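Local coordinates for protein halotolerant alpha-type carbonic anhydrase (dCA II) (Dunaliella salina, PDB 1Y7W) that catalyses, as a zinc-dependent alpha-type carbonic anhydrase of a salt-loving alga, the reversible hydration of carbon dioxide to bicarbonate under highly saline conditions, at residues A[101-106]-A[206-211]; A[137-142]-A[276-281]; A[184-189]-A[256-261]; A[230-235]-A[240-245]. All blocks are in the same frame, centred on the assembly; numbering follows the deposited sequence.

Contact 1: A[101-106]-A[206-211]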
loop_
_atom_site.group_PDB
_atom_site.type_symbol
_atom_site.label_atom_id
_atom_site.label_comp_id
_atom_site.label_asym_id
_atom_site.label_seq_id
_atom_site.Cartn_x
_atom_site.Cartn_y
_atom_site.Cartn_z
ATOM N N MET A 101 -6.240 -7.774 3.669
ATOM C CA MET A 101 -6.984 -7.040 4.702
ATOM C C MET A 101 -7.234 -5.579 4.402
ATOM O O MET A 101 -6.860 -4.696 5.170
ATOM C CB MET A 101 -6.271 -7.197 6.049
ATOM C CG MET A 101 -6.349 -8.663 6.512
ATOM S SD MET A 101 -5.955 -8.924 8.272
ATOM C CE MET A 101 -7.323 -8.018 8.824
ATOM N N LYS A 102 -7.833 -5.346 3.253
ATOM C CA LYS A 102 -8.115 -3.995 2.798
ATOM C C LYS A 102 -8.985 -3.243 3.796
ATOM O O LYS A 102 -9.976 -3.801 4.273
ATOM C CB LYS A 102 -8.886 -4.055 1.483
ATOM C CG LYS A 102 -9.053 -2.651 0.895
ATOM C CD LYS A 102 -9.530 -2.751 -0.552
ATOM C CE LYS A 102 -11.031 -3.125 -0.638
ATOM N NZ LYS A 102 -11.583 -2.972 -2.084
ATOM N N VAL A 103 -8.669 -1.962 4.022
ATOM C CA VAL A 103 -9.409 -1.117 4.933
ATOM C C VAL A 103 -9.941 0.028 4.074
ATOM O O VAL A 103 -9.202 0.603 3.265
ATOM C CB VAL A 103 -8.518 -0.592 6.078
ATOM C CG1 VAL A 103 -9.269 0.486 6.948
ATOM C CG2 VAL A 103 -8.077 -1.750 6.970
ATOM N N THR A 104 -11.251 0.267 4.183
ATOM C CA THR A 104 -11.916 1.351 3.458
ATOM C C THR A 104 -12.501 2.298 4.523
ATOM O O THR A 104 -12.556 1.975 5.729
ATOM C CB THR A 104 -13.063 0.808 2.544
ATOM O OG1 THR A 104 -13.853 -0.128 3.297
ATOM C CG2 THR A 104 -12.482 0.063 1.296
ATOM N N PHE A 105 -12.954 3.477 4.105
ATOM C CA PHE A 105 -13.423 4.442 5.076
ATOM C C PHE A 105 -14.103 5.585 4.313
ATOM O O PHE A 105 -14.113 5.594 3.097
ATOM C CB PHE A 105 -12.196 4.966 5.873
ATOM C CG PHE A 105 -10.929 5.139 5.019
ATOM C CD1 PHE A 105 -10.828 6.150 4.075
ATOM C CD2 PHE A 105 -9.897 4.157 5.069
ATOM C CE1 PHE A 105 -9.703 6.186 3.151
ATOM C CE2 PHE A 105 -8.808 4.176 4.188
ATOM C CZ PHE A 105 -8.710 5.198 3.222
ATOM N N ASP A 106 -14.705 6.517 5.038
ATOM C CA ASP A 106 -15.321 7.639 4.364
ATOM C C ASP A 106 -14.206 8.428 3.660
ATOM O O ASP A 106 -13.120 8.592 4.220
ATOM C CB ASP A 106 -16.001 8.515 5.398
ATOM C CG ASP A 106 -17.253 7.889 5.954
ATOM O OD1 ASP A 106 -17.642 8.290 7.069
ATOM O OD2 ASP A 106 -17.827 7.013 5.284
ATOM N N VAL A 206 -16.218 -5.087 7.424
ATOM C CA VAL A 206 -16.430 -5.275 8.853
ATOM C C VAL A 206 -16.002 -3.989 9.596
ATOM O O VAL A 206 -14.890 -3.514 9.448
ATOM C CB VAL A 206 -15.555 -6.492 9.325
ATOM C CG1 VAL A 206 -15.555 -6.672 10.879
ATOM C CG2 VAL A 206 -16.054 -7.752 8.562
ATOM N N SER A 207 -16.878 -3.423 10.414
ATOM C CA SER A 207 -16.530 -2.181 11.114
ATOM C C SER A 207 -15.407 -2.257 12.097
ATOM O O SER A 207 -15.337 -3.188 12.878
ATOM C CB SER A 207 -17.763 -1.634 11.835
ATOM O OG SER A 207 -18.705 -1.265 10.839
ATOM N N ILE A 208 -14.508 -1.275 12.050
ATOM C CA ILE A 208 -13.451 -1.212 13.006
ATOM C C ILE A 208 -13.386 0.268 13.452
ATOM O O ILE A 208 -14.073 1.106 12.863
ATOM C CB ILE A 208 -12.109 -1.680 12.421
ATOM C CG1 ILE A 208 -11.824 -0.925 11.134
ATOM C CG2 ILE A 208 -12.121 -3.202 12.242
ATOM C CD1 ILE A 208 -10.347 -1.053 10.665
ATOM N N ASP A 209 -12.605 0.549 14.481
ATOM C CA ASP A 209 -12.494 1.881 15.050
ATOM C C ASP A 209 -11.864 2.865 14.083
ATOM O O ASP A 209 -11.125 2.470 13.173
ATOM C CB ASP A 209 -11.610 1.903 16.309
ATOM C CG ASP A 209 -12.197 1.142 17.483
ATOM O OD1 ASP A 209 -13.406 0.902 17.521
ATOM O OD2 ASP A 209 -11.403 0.799 18.383
ATOM N N ASN A 210 -12.112 4.149 14.337
ATOM C CA ASN A 210 -11.547 5.197 13.509
ATOM C C ASN A 210 -10.049 5.156 13.616
ATOM O O ASN A 210 -9.499 4.687 14.612
ATOM C CB ASN A 210 -12.034 6.540 13.974
ATOM C CG ASN A 210 -13.482 6.747 13.674
ATOM O OD1 ASN A 210 -14.052 6.150 12.727
ATOM N ND2 ASN A 210 -14.100 7.627 14.463
ATOM N N ILE A 211 -9.377 5.707 12.607
ATOM C CA ILE A 211 -7.915 5.637 12.575
ATOM C C ILE A 211 -7.244 7.008 12.404
ATOM O O ILE A 211 -7.580 7.742 11.473
ATOM C CB ILE A 211 -7.512 4.756 11.360
ATOM C CG1 ILE A 211 -8.132 3.347 11.542
ATOM C CG2 ILE A 211 -5.981 4.734 11.181
ATOM C CD1 ILE A 211 -7.889 2.423 10.303
#
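V103 and I208 make the nearest backbone approach here, yet their CA atoms are 9.0 Å apart, so the two chains meet through apolar side chains and share no hydrogen bond. Three methyl groups do the work: CG1 of V103, CD1 of I208 and CD1 of I211. V103 CG1 lies 4.1 Å from I211 CD1, the two side chains reaching toward each other tip to tip. I208 comes in on a slant, and its CD1 stops 4.2 Å from the same V103 CG1. Because I208 CD1 and I211 CD1 are themselves 4.3 Å apart, the three methyls form a nearly equilateral triangle, with one valine branch taking both isoleucine ends. V103 offers that branch by turning CG1 opposite its own backbone N (chi1 172°). I208 gets there differently: its CG1 is wedged between N and the carbonyl carbon (chi1 52°), and the extended second torsion then carries CD1 inward. These are ordinary van der Waals spacings, and only a small area is buried, so the contact is a light one within a larger apolar cluster. V95 touches both V103 and I208, while F129 touches both V103 and I211. Strands 103-104 and 206-207 are the two outer members of a small antiparallel sheet with strand 94-95 between them. V103 also bonds through its backbone to F129 of the long strand 120-133, while I208 and I211 rest on Q189 and F182 of helix 181-195.

Contact 2: A[137-142]-A[276-281]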
loop_
_atom_site.group_PDB
_atom_site.type_symbol
_atom_site.label_atom_id
_atom_site.label_comp_id
_atom_site.label_asym_id
_atom_site.label_seq_id
_atom_site.Cartn_x
_atom_site.Cartn_y
_atom_site.Cartn_z
ATOM N N GLU A 137 6.692 -6.118 -0.833
ATOM C CA GLU A 137 6.833 -5.988 -2.297
ATOM C C GLU A 137 8.126 -5.208 -2.586
ATOM O O GLU A 137 9.029 -5.687 -3.299
ATOM C CB GLU A 137 5.593 -5.266 -2.855
ATOM C CG GLU A 137 4.359 -6.126 -2.631
ATOM C CD GLU A 137 3.264 -5.868 -3.673
ATOM O OE1 GLU A 137 2.862 -4.695 -3.838
ATOM O OE2 GLU A 137 2.819 -6.827 -4.307
ATOM N N HIS A 138 8.252 -3.996 -2.050
ATOM C CA HIS A 138 9.537 -3.303 -2.249
ATOM C C HIS A 138 10.590 -3.905 -1.303
ATOM O O HIS A 138 10.215 -4.534 -0.302
ATOM C CB HIS A 138 9.475 -1.817 -1.895
ATOM C CG HIS A 138 8.640 -1.030 -2.843
ATOM N ND1 HIS A 138 7.260 -0.971 -2.734
ATOM C CD2 HIS A 138 8.969 -0.346 -3.971
ATOM C CE1 HIS A 138 6.779 -0.287 -3.763
ATOM N NE2 HIS A 138 7.786 0.098 -4.526
ATOM N N THR A 139 11.866 -3.757 -1.675
ATOM C CA THR A 139 12.966 -4.143 -0.792
ATOM C C THR A 139 13.764 -2.844 -0.613
ATOM O O THR A 139 13.645 -1.922 -1.433
ATOM C CB THR A 139 13.901 -5.239 -1.391
ATOM O OG1 THR A 139 14.333 -4.859 -2.696
ATOM C CG2 THR A 139 13.216 -6.588 -1.418
ATOM N N ILE A 140 14.548 -2.745 0.472
ATOM C CA ILE A 140 15.389 -1.593 0.762
ATOM C C ILE A 140 16.801 -2.190 0.913
ATOM O O ILE A 140 17.043 -3.065 1.758
ATOM C CB ILE A 140 14.955 -0.872 2.071
ATOM C CG1 ILE A 140 13.490 -0.394 1.935
ATOM C CG2 ILE A 140 15.794 0.378 2.268
ATOM C CD1 ILE A 140 12.970 0.309 3.230
ATOM N N ASN A 141 17.706 -1.720 0.067
ATOM C CA ASN A 141 19.052 -2.277 -0.021
ATOM C C ASN A 141 19.032 -3.809 -0.118
ATOM O O ASN A 141 19.838 -4.519 0.492
ATOM C CB ASN A 141 19.927 -1.732 1.129
ATOM C CG ASN A 141 20.007 -0.243 1.071
ATOM O OD1 ASN A 141 20.270 0.303 0.015
ATOM N ND2 ASN A 141 19.727 0.428 2.174
ATOM N N GLY A 142 18.122 -4.340 -0.942
ATOM C CA GLY A 142 18.044 -5.790 -1.107
ATOM C C GLY A 142 17.364 -6.601 -0.020
ATOM O O GLY A 142 17.290 -7.820 -0.113
ATOM N N ARG A 276 4.223 -9.163 -5.195
ATOM C CA ARG A 276 4.659 -9.301 -6.579
ATOM C C ARG A 276 6.206 -9.175 -6.525
ATOM O O ARG A 276 6.750 -8.375 -5.735
ATOM C CB ARG A 276 4.170 -8.143 -7.463
ATOM C CG ARG A 276 4.622 -8.358 -8.905
ATOM C CD ARG A 276 4.241 -7.083 -9.740
ATOM N NE ARG A 276 4.373 -7.319 -11.187
ATOM C CZ ARG A 276 4.240 -6.373 -12.108
ATOM N NH1 ARG A 276 3.982 -5.125 -11.716
ATOM N NH2 ARG A 276 4.359 -6.664 -13.415
ATOM N N MET A 277 6.916 -9.929 -7.362
ATOM C CA MET A 277 8.397 -9.824 -7.375
ATOM C C MET A 277 8.905 -8.432 -7.825
ATOM O O MET A 277 8.203 -7.677 -8.552
ATOM C CB MET A 277 8.973 -10.868 -8.330
ATOM C CG MET A 277 8.399 -10.699 -9.723
ATOM S SD MET A 277 8.644 -12.146 -10.798
ATOM C CE MET A 277 10.418 -12.272 -10.699
ATOM N N ILE A 278 10.123 -8.079 -7.442
ATOM C CA ILE A 278 10.628 -6.765 -7.839
ATOM C C ILE A 278 10.851 -6.690 -9.366
ATOM O O ILE A 278 11.074 -7.699 -10.027
ATOM C CB ILE A 278 11.923 -6.328 -7.082
ATOM C CG1 ILE A 278 12.946 -7.400 -7.194
ATOM C CG2 ILE A 278 11.604 -5.969 -5.576
ATOM C CD1 ILE A 278 14.318 -6.914 -6.746
ATOM N N GLN A 279 10.810 -5.475 -9.889
ATOM C CA GLN A 279 10.854 -5.215 -11.327
ATOM C C GLN A 279 12.063 -4.427 -11.727
ATOM O O GLN A 279 12.663 -3.750 -10.915
ATOM C CB GLN A 279 9.586 -4.424 -11.711
ATOM C CG GLN A 279 8.266 -5.135 -11.338
ATOM C CD GLN A 279 7.975 -6.328 -12.224
ATOM O OE1 GLN A 279 8.010 -6.240 -13.464
ATOM N NE2 GLN A 279 7.722 -7.474 -11.600
ATOM N N ASP A 280 12.398 -4.505 -13.009
ATOM C CA ASP A 280 13.517 -3.790 -13.554
ATOM C C ASP A 280 13.325 -2.275 -13.474
ATOM O O ASP A 280 12.319 -1.792 -13.931
ATOM C CB ASP A 280 13.714 -4.177 -14.996
ATOM C CG ASP A 280 14.930 -3.490 -15.603
ATOM O OD1 ASP A 280 16.087 -3.730 -15.189
ATOM O OD2 ASP A 280 14.720 -2.671 -16.485
ATOM N N LEU A 281 14.286 -1.553 -12.890
ATOM C CA LEU A 281 14.208 -0.084 -12.764
ATOM C C LEU A 281 14.229 0.568 -14.149
ATOM O O LEU A 281 13.639 1.626 -14.394
ATOM C CB LEU A 281 15.395 0.421 -11.941
ATOM C CG LEU A 281 15.351 1.904 -11.561
ATOM C CD1 LEU A 281 14.056 2.148 -10.751
ATOM C CD2 LEU A 281 16.576 2.285 -10.750
HETATM O O HOH W 1 8.808 -8.460 -3.974
#
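E137 lays its carboxylate over the start of the 276-281 segment, where OE2 accepts the R276 backbone N at 2.9 Å with a fairly straight N-H (164°). The amide comes to the anti side of OE2 and 26° out of the carboxylate plane. R276 CB packs against the same oxygen at 3.7 Å, but the rest of that arginine runs away, fully extended, and hands its guanidinium to Q51. The other carboxylate oxygen, OE1, is bonded to the T232 hydroxyl, so the group is gripped from two directions. In alpha-type carbonic anhydrases such a glutamate–threonine pair orients the zinc-bound hydroxide, and the E137 side chain is about 4 Å from the zinc ion here. Were E137 an alanine, the R276 amide and the T232 hydroxyl would probably both lose their acceptor, and the threonine would be freer to turn. Farther along, I278 CG2 sits 3.4 Å from E137 O, and the I278 side chain crosses that of T139 at about a right angle; the T139 hydroxyl is bonded to D55. A water lies between the two chains, 2.9 Å from E137 O and 2.7 Å from R276 O. Strand 139-140 pairs in parallel with strand 55-56, H138 leans on M172 of strand 166-175, and the irregular 276-281 segment passes by on its way from helix 253-266 to strand 287-289.

Contact 3: A[184-189]-A[256-261]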
loop_
_atom_site.group_PDB
_atom_site.type_symbol
_atom_site.label_atom_id
_atom_site.label_comp_id
_atom_site.label_asym_id
_atom_site.label_seq_id
_atom_site.Cartn_x
_atom_site.Cartn_y
_atom_site.Cartn_z
ATOM N N ASN A 184 -1.876 -4.065 16.824
ATOM C CA ASN A 184 -2.460 -4.692 18.008
ATOM C C ASN A 184 -3.948 -4.419 18.138
ATOM O O ASN A 184 -4.728 -5.303 18.442
ATOM C CB ASN A 184 -1.750 -4.250 19.281
ATOM C CG ASN A 184 -1.364 -5.426 20.110
ATOM O OD1 ASN A 184 -0.358 -6.118 19.820
ATOM N ND2 ASN A 184 -2.190 -5.735 21.107
ATOM N N SER A 185 -4.357 -3.192 17.910
ATOM C CA SER A 185 -5.751 -2.864 18.026
ATOM C C SER A 185 -6.549 -3.599 16.982
ATOM O O SER A 185 -7.600 -4.155 17.306
ATOM C CB SER A 185 -5.958 -1.360 17.910
ATOM O OG SER A 185 -7.319 -1.058 17.687
ATOM N N LEU A 186 -6.073 -3.606 15.731
ATOM C CA LEU A 186 -6.812 -4.310 14.656
ATOM C C LEU A 186 -6.986 -5.798 14.991
ATOM O O LEU A 186 -8.064 -6.383 14.856
ATOM C CB LEU A 186 -6.020 -4.192 13.339
ATOM C CG LEU A 186 -6.580 -4.828 12.078
ATOM C CD1 LEU A 186 -7.928 -4.140 11.752
ATOM C CD2 LEU A 186 -5.600 -4.605 10.909
ATOM N N GLN A 187 -5.908 -6.409 15.417
ATOM C CA GLN A 187 -5.905 -7.821 15.781
ATOM C C GLN A 187 -6.902 -8.099 16.912
ATOM O O GLN A 187 -7.666 -9.062 16.853
ATOM C CB GLN A 187 -4.482 -8.246 16.194
ATOM C CG GLN A 187 -4.403 -9.663 16.725
ATOM C CD GLN A 187 -2.998 -10.209 16.785
ATOM O OE1 GLN A 187 -2.092 -9.575 17.329
ATOM N NE2 GLN A 187 -2.809 -11.407 16.242
ATOM N N THR A 188 -6.909 -7.237 17.913
ATOM C CA THR A 188 -7.783 -7.371 19.068
ATOM C C THR A 188 -9.219 -7.210 18.650
ATOM O O THR A 188 -10.078 -7.973 19.069
ATOM C CB THR A 188 -7.416 -6.301 20.148
ATOM O OG1 THR A 188 -6.121 -6.609 20.682
ATOM C CG2 THR A 188 -8.429 -6.302 21.289
ATOM N N GLN A 189 -9.494 -6.195 17.833
ATOM C CA GLN A 189 -10.833 -5.976 17.363
ATOM C C GLN A 189 -11.345 -7.142 16.540
ATOM O O GLN A 189 -12.481 -7.598 16.696
ATOM C CB GLN A 189 -10.893 -4.732 16.486
ATOM C CG GLN A 189 -10.678 -3.412 17.219
ATOM C CD GLN A 189 -10.738 -2.269 16.233
ATOM O OE1 GLN A 189 -11.816 -1.916 15.720
ATOM N NE2 GLN A 189 -9.564 -1.712 15.916
ATOM N N MET A 256 1.739 -11.158 13.205
ATOM C CA MET A 256 1.656 -11.647 11.825
ATOM C C MET A 256 0.662 -12.795 11.678
ATOM O O MET A 256 0.120 -13.045 10.582
ATOM C CB MET A 256 3.044 -12.081 11.327
ATOM C CG MET A 256 3.980 -10.910 11.036
ATOM S SD MET A 256 3.272 -9.632 9.892
ATOM C CE MET A 256 3.001 -10.667 8.428
ATOM N N LYS A 257 0.400 -13.488 12.787
ATOM C CA LYS A 257 -0.545 -14.596 12.748
ATOM C C LYS A 257 -1.934 -14.136 12.312
ATOM O O LYS A 257 -2.666 -14.898 11.682
ATOM C CB LYS A 257 -0.647 -15.280 14.135
ATOM C CG LYS A 257 -1.757 -16.371 14.225
ATOM C CD LYS A 257 -1.450 -17.417 15.343
ATOM C CE LYS A 257 -2.634 -18.399 15.546
ATOM N NZ LYS A 257 -3.855 -17.644 15.916
ATOM N N LEU A 258 -2.286 -12.886 12.614
ATOM C CA LEU A 258 -3.608 -12.375 12.212
ATOM C C LEU A 258 -3.787 -12.541 10.683
ATOM O O LEU A 258 -4.855 -12.951 10.215
ATOM C CB LEU A 258 -3.745 -10.886 12.561
ATOM C CG LEU A 258 -4.947 -10.139 11.916
ATOM C CD1 LEU A 258 -6.225 -10.558 12.650
ATOM C CD2 LEU A 258 -4.791 -8.635 12.050
ATOM N N PHE A 259 -2.746 -12.200 9.918
ATOM C CA PHE A 259 -2.824 -12.296 8.461
ATOM C C PHE A 259 -3.046 -13.705 7.946
ATOM O O PHE A 259 -3.809 -13.914 6.984
ATOM C CB PHE A 259 -1.588 -11.628 7.822
ATOM C CG PHE A 259 -1.520 -10.152 8.108
ATOM C CD1 PHE A 259 -0.622 -9.632 9.024
ATOM C CD2 PHE A 259 -2.417 -9.288 7.481
ATOM C CE1 PHE A 259 -0.603 -8.279 9.316
ATOM C CE2 PHE A 259 -2.410 -7.927 7.759
ATOM C CZ PHE A 259 -1.492 -7.420 8.683
ATOM N N VAL A 260 -2.402 -14.684 8.575
ATOM C CA VAL A 260 -2.622 -16.074 8.167
ATOM C C VAL A 260 -4.037 -16.531 8.521
ATOM O O VAL A 260 -4.761 -17.129 7.708
ATOM C CB VAL A 260 -1.667 -17.050 8.905
ATOM C CG1 VAL A 260 -1.795 -18.437 8.289
ATOM C CG2 VAL A 260 -0.322 -16.579 8.837
ATOM N N ASP A 261 -4.430 -16.277 9.766
ATOM C CA ASP A 261 -5.757 -16.676 10.205
ATOM C C ASP A 261 -6.871 -16.144 9.275
ATOM O O ASP A 261 -7.757 -16.880 8.843
ATOM C CB ASP A 261 -5.987 -16.202 11.636
ATOM C CG ASP A 261 -5.164 -17.003 12.682
ATOM O OD1 ASP A 261 -5.104 -16.515 13.823
ATOM O OD2 ASP A 261 -4.575 -18.089 12.376
#
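L258 and Q187 carry a helix–helix packing in the alpha-carbonic anhydrase fold, helix 253-266 against helix 181-195, away from the centre of the chain. L258 points toward the opposing helix and has the most surface covered. Its CG stands opposite its backbone N (chi1 167°), which brings both methyls up to the Q187 backbone: CD2 is 4.0 Å from Q187 CA and CD1 is 4.2 Å from that same CA. Q187 replies by running the other way, its extended chain sliding past the leucine until NE2 is 3.8 Å from L258 CB. That amide nitrogen is also bonded to E191 OE1 in its own helix and to E254 O in the other, so Q187 fastens the helices together at the polar margin of an otherwise greasy contact. L186 completes the trio with CG 4.2 Å from L258 CD2. The CA atoms of Q187 and L258 are 6.2 Å apart, the nearest backbone approach of the two segments. Helix 253-266 is kinked just here: neither L258 N nor F259 N makes the regular bond to the turn before, and F259 N has a weak bond to M256 O, three residues back. One turn of the helix is closed by a salt bridge, K257 NZ meeting the syn lone pair of D261 OD1 at 2.7 Å.

Contact 4: A[230-235]-A[240-245]; sequences SLTTPG and VKWHVF. With ACY (acetic acid), chain E.
W242 CG is turned opposite its carbonyl carbon (chi1 -84°), with the indole turned roughly square about CB-CG, and this aims NE1 at the backbone O of S230. The bond from W242 NE1 to S230 O is 2.9 Å long and bent to 155°; the oxygen lies in the ring plane, though the donor is tilted 27° from the carbonyl plane. V240 flanks the ring from its own strand, holding CG1 over one face near the rim, while its CG2 meets S230 C at 3.7 Å and L231 CD2 at 4.1 Å. T232 CG2 comes up obliquely to W242 CZ2 at 3.8 Å, its hydroxyl being engaged by E137. An acetic acid molecule, probably from the crystallisation liquor, lies against the loop: T232 N donates to its OXT at 2.8 Å, and L231 CD2 touches its methyl at 3.5 Å. The site is consistent with the apolar substrate pocket beside the zinc in alpha-type carbonic anhydrases. A leucine in place of W242 has no N-H to give, and the S230 carbonyl is likely to lose its hold on the strand while a gap opens beside T232 CG2. The indole stacks on Y227 of strand 224-229 and meets zinc ligand H150 edge-to-face; strand 240-251 itself runs between 224-229 and 166-175.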
loop_
_atom_site.group_PDB
_atom_site.type_symbol
_atom_site.label_atom_id
_atom_site.label_comp_id
_atom_site.label_asym_id
_atom_site.label_seq_id
_atom_site.Cartn_x
_atom_site.Cartn_y
_atom_site.Cartn_z
ATOM N N SER A 230 3.877 1.659 -10.946
ATOM C CA SER A 230 2.639 1.042 -11.342
ATOM C C SER A 230 1.860 0.385 -10.227
ATOM O O SER A 230 2.342 0.304 -9.105
ATOM C CB SER A 230 2.987 -0.062 -12.349
ATOM O OG SER A 230 3.428 -1.277 -11.703
ATOM N N LEU A 231 0.644 -0.070 -10.533
ATOM C CA LEU A 231 -0.108 -0.893 -9.576
ATOM C C LEU A 231 0.765 -2.175 -9.476
ATOM O O LEU A 231 1.402 -2.586 -10.477
ATOM C CB LEU A 231 -1.482 -1.343 -10.126
ATOM C CG LEU A 231 -2.410 -0.151 -10.385
ATOM C CD1 LEU A 231 -3.704 -0.587 -11.053
ATOM C CD2 LEU A 231 -2.695 0.471 -9.065
ATOM N N THR A 232 0.744 -2.833 -8.314
ATOM C CA THR A 232 1.535 -4.080 -8.178
ATOM C C THR A 232 0.631 -5.326 -8.329
ATOM O O THR A 232 1.030 -6.428 -8.012
ATOM C CB THR A 232 2.304 -4.119 -6.831
ATOM O OG1 THR A 232 1.352 -4.136 -5.762
ATOM C CG2 THR A 232 3.235 -2.894 -6.692
ATOM N N THR A 233 -0.607 -5.127 -8.811
ATOM C CA THR A 233 -1.521 -6.206 -9.093
ATOM C C THR A 233 -2.004 -5.950 -10.511
ATOM O O THR A 233 -1.972 -4.781 -10.967
ATOM C CB THR A 233 -2.804 -6.177 -8.196
ATOM O OG1 THR A 233 -3.429 -4.884 -8.276
ATOM C CG2 THR A 233 -2.438 -6.461 -6.708
ATOM N N PRO A 234 -2.423 -7.007 -11.230
ATOM C CA PRO A 234 -2.913 -6.757 -12.616
ATOM C C PRO A 234 -4.110 -5.756 -12.543
ATOM O O PRO A 234 -4.883 -5.848 -11.605
ATOM C CB PRO A 234 -3.377 -8.130 -13.066
ATOM C CG PRO A 234 -2.333 -9.097 -12.399
ATOM C CD PRO A 234 -2.213 -8.474 -10.981
ATOM N N GLY A 235 -4.334 -4.885 -13.542
ATOM C CA GLY A 235 -3.555 -4.821 -14.781
ATOM C C GLY A 235 -2.199 -4.101 -14.777
ATOM O O GLY A 235 -1.726 -3.749 -15.846
ATOM N N VAL A 240 1.023 5.331 -11.099
ATOM C CA VAL A 240 1.266 5.535 -9.666
ATOM C C VAL A 240 2.506 6.307 -9.281
ATOM O O VAL A 240 3.609 5.942 -9.689
ATOM C CB VAL A 240 1.396 4.184 -8.899
ATOM C CG1 VAL A 240 1.713 4.454 -7.404
ATOM C CG2 VAL A 240 0.117 3.393 -9.017
ATOM N N LYS A 241 2.343 7.370 -8.482
ATOM C CA LYS A 241 3.515 8.075 -7.954
ATOM C C LYS A 241 3.756 7.341 -6.604
ATOM O O LYS A 241 2.901 7.374 -5.699
ATOM C CB LYS A 241 3.204 9.547 -7.684
ATOM C CG LYS A 241 2.861 10.313 -8.931
ATOM C CD LYS A 241 3.863 10.109 -10.062
ATOM C CE LYS A 241 3.569 11.087 -11.183
ATOM N NZ LYS A 241 4.575 10.839 -12.289
ATOM N N TRP A 242 4.907 6.669 -6.484
ATOM C CA TRP A 242 5.199 5.903 -5.288
ATOM C C TRP A 242 5.967 6.726 -4.253
ATOM O O TRP A 242 6.819 7.565 -4.606
ATOM C CB TRP A 242 6.022 4.614 -5.655
ATOM C CG TRP A 242 5.130 3.477 -6.096
ATOM C CD1 TRP A 242 4.794 3.109 -7.389
ATOM C CD2 TRP A 242 4.427 2.616 -5.238
ATOM N NE1 TRP A 242 3.924 2.045 -7.370
ATOM C CE2 TRP A 242 3.684 1.723 -6.049
ATOM C CE3 TRP A 242 4.350 2.503 -3.841
ATOM C CZ2 TRP A 242 2.873 0.716 -5.507
ATOM C CZ3 TRP A 242 3.561 1.510 -3.296
ATOM C CH2 TRP A 242 2.820 0.617 -4.140
ATOM N N HIS A 243 5.662 6.482 -2.982
ATOM C CA HIS A 243 6.356 7.152 -1.874
ATOM C C HIS A 243 6.628 6.015 -0.866
ATOM O O HIS A 243 5.758 5.641 -0.088
ATOM C CB HIS A 243 5.468 8.231 -1.227
ATOM C CG HIS A 243 4.853 9.193 -2.200
ATOM N ND1 HIS A 243 3.854 8.826 -3.082
ATOM C CD2 HIS A 243 5.122 10.496 -2.458
ATOM C CE1 HIS A 243 3.555 9.855 -3.856
ATOM N NE2 HIS A 243 4.308 10.878 -3.503
ATOM N N VAL A 244 7.828 5.446 -0.893
ATOM C CA VAL A 244 8.162 4.350 0.007
ATOM C C VAL A 244 9.001 4.859 1.194
ATOM O O VAL A 244 10.148 5.238 1.006
ATOM C CB VAL A 244 8.925 3.264 -0.772
ATOM C CG1 VAL A 244 9.208 2.089 0.134
ATOM C CG2 VAL A 244 8.083 2.819 -1.953
ATOM N N PHE A 245 8.397 4.930 2.389
ATOM C CA PHE A 245 9.095 5.400 3.588
ATOM C C PHE A 245 10.158 4.410 3.967
ATOM O O PHE A 245 9.884 3.257 4.066
ATOM C CB PHE A 245 8.079 5.607 4.711
ATOM C CG PHE A 245 7.231 6.802 4.454
ATOM C CD1 PHE A 245 7.490 8.003 5.119
ATOM C CD2 PHE A 245 6.294 6.789 3.405
ATOM C CE1 PHE A 245 6.823 9.206 4.757
ATOM C CE2 PHE A 245 5.616 7.967 3.013
ATOM C CZ PHE A 245 5.882 9.185 3.705
HETATM C C ACY E . -1.027 -0.767 -5.332
HETATM O O ACY E . -0.759 -0.902 -4.057
HETATM O OXT ACY E . -0.562 -1.514 -6.200
HETATM C CH3 ACY E . -1.975 0.367 -5.662
#

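How the contacts relate
All four contacts are mainly buried; contact 4 is nearest the chain centre (its centre about 8 Å away) and contact 3 the farthest (about 18 Å). Contacts 2 and 4 adjoin near the zinc, H138 packing against W242 and R276 CB against T232 O. Each has one hydrogen bond across its segments, E137 to R276 and W242 to S230; contact 4 adds apolar packing. Contacts 1 and 3 have none between their segments, contact 1 being purely apolar, contact 3 with the Q187 amide at its margin. They are neighbours along the chain, helix 181-195 of contact 3 leading on to strand 206-207 of contact 1, with Q189 OE1 probably bonding to D209 N, while the M101 sulfur packs on F259 and L258.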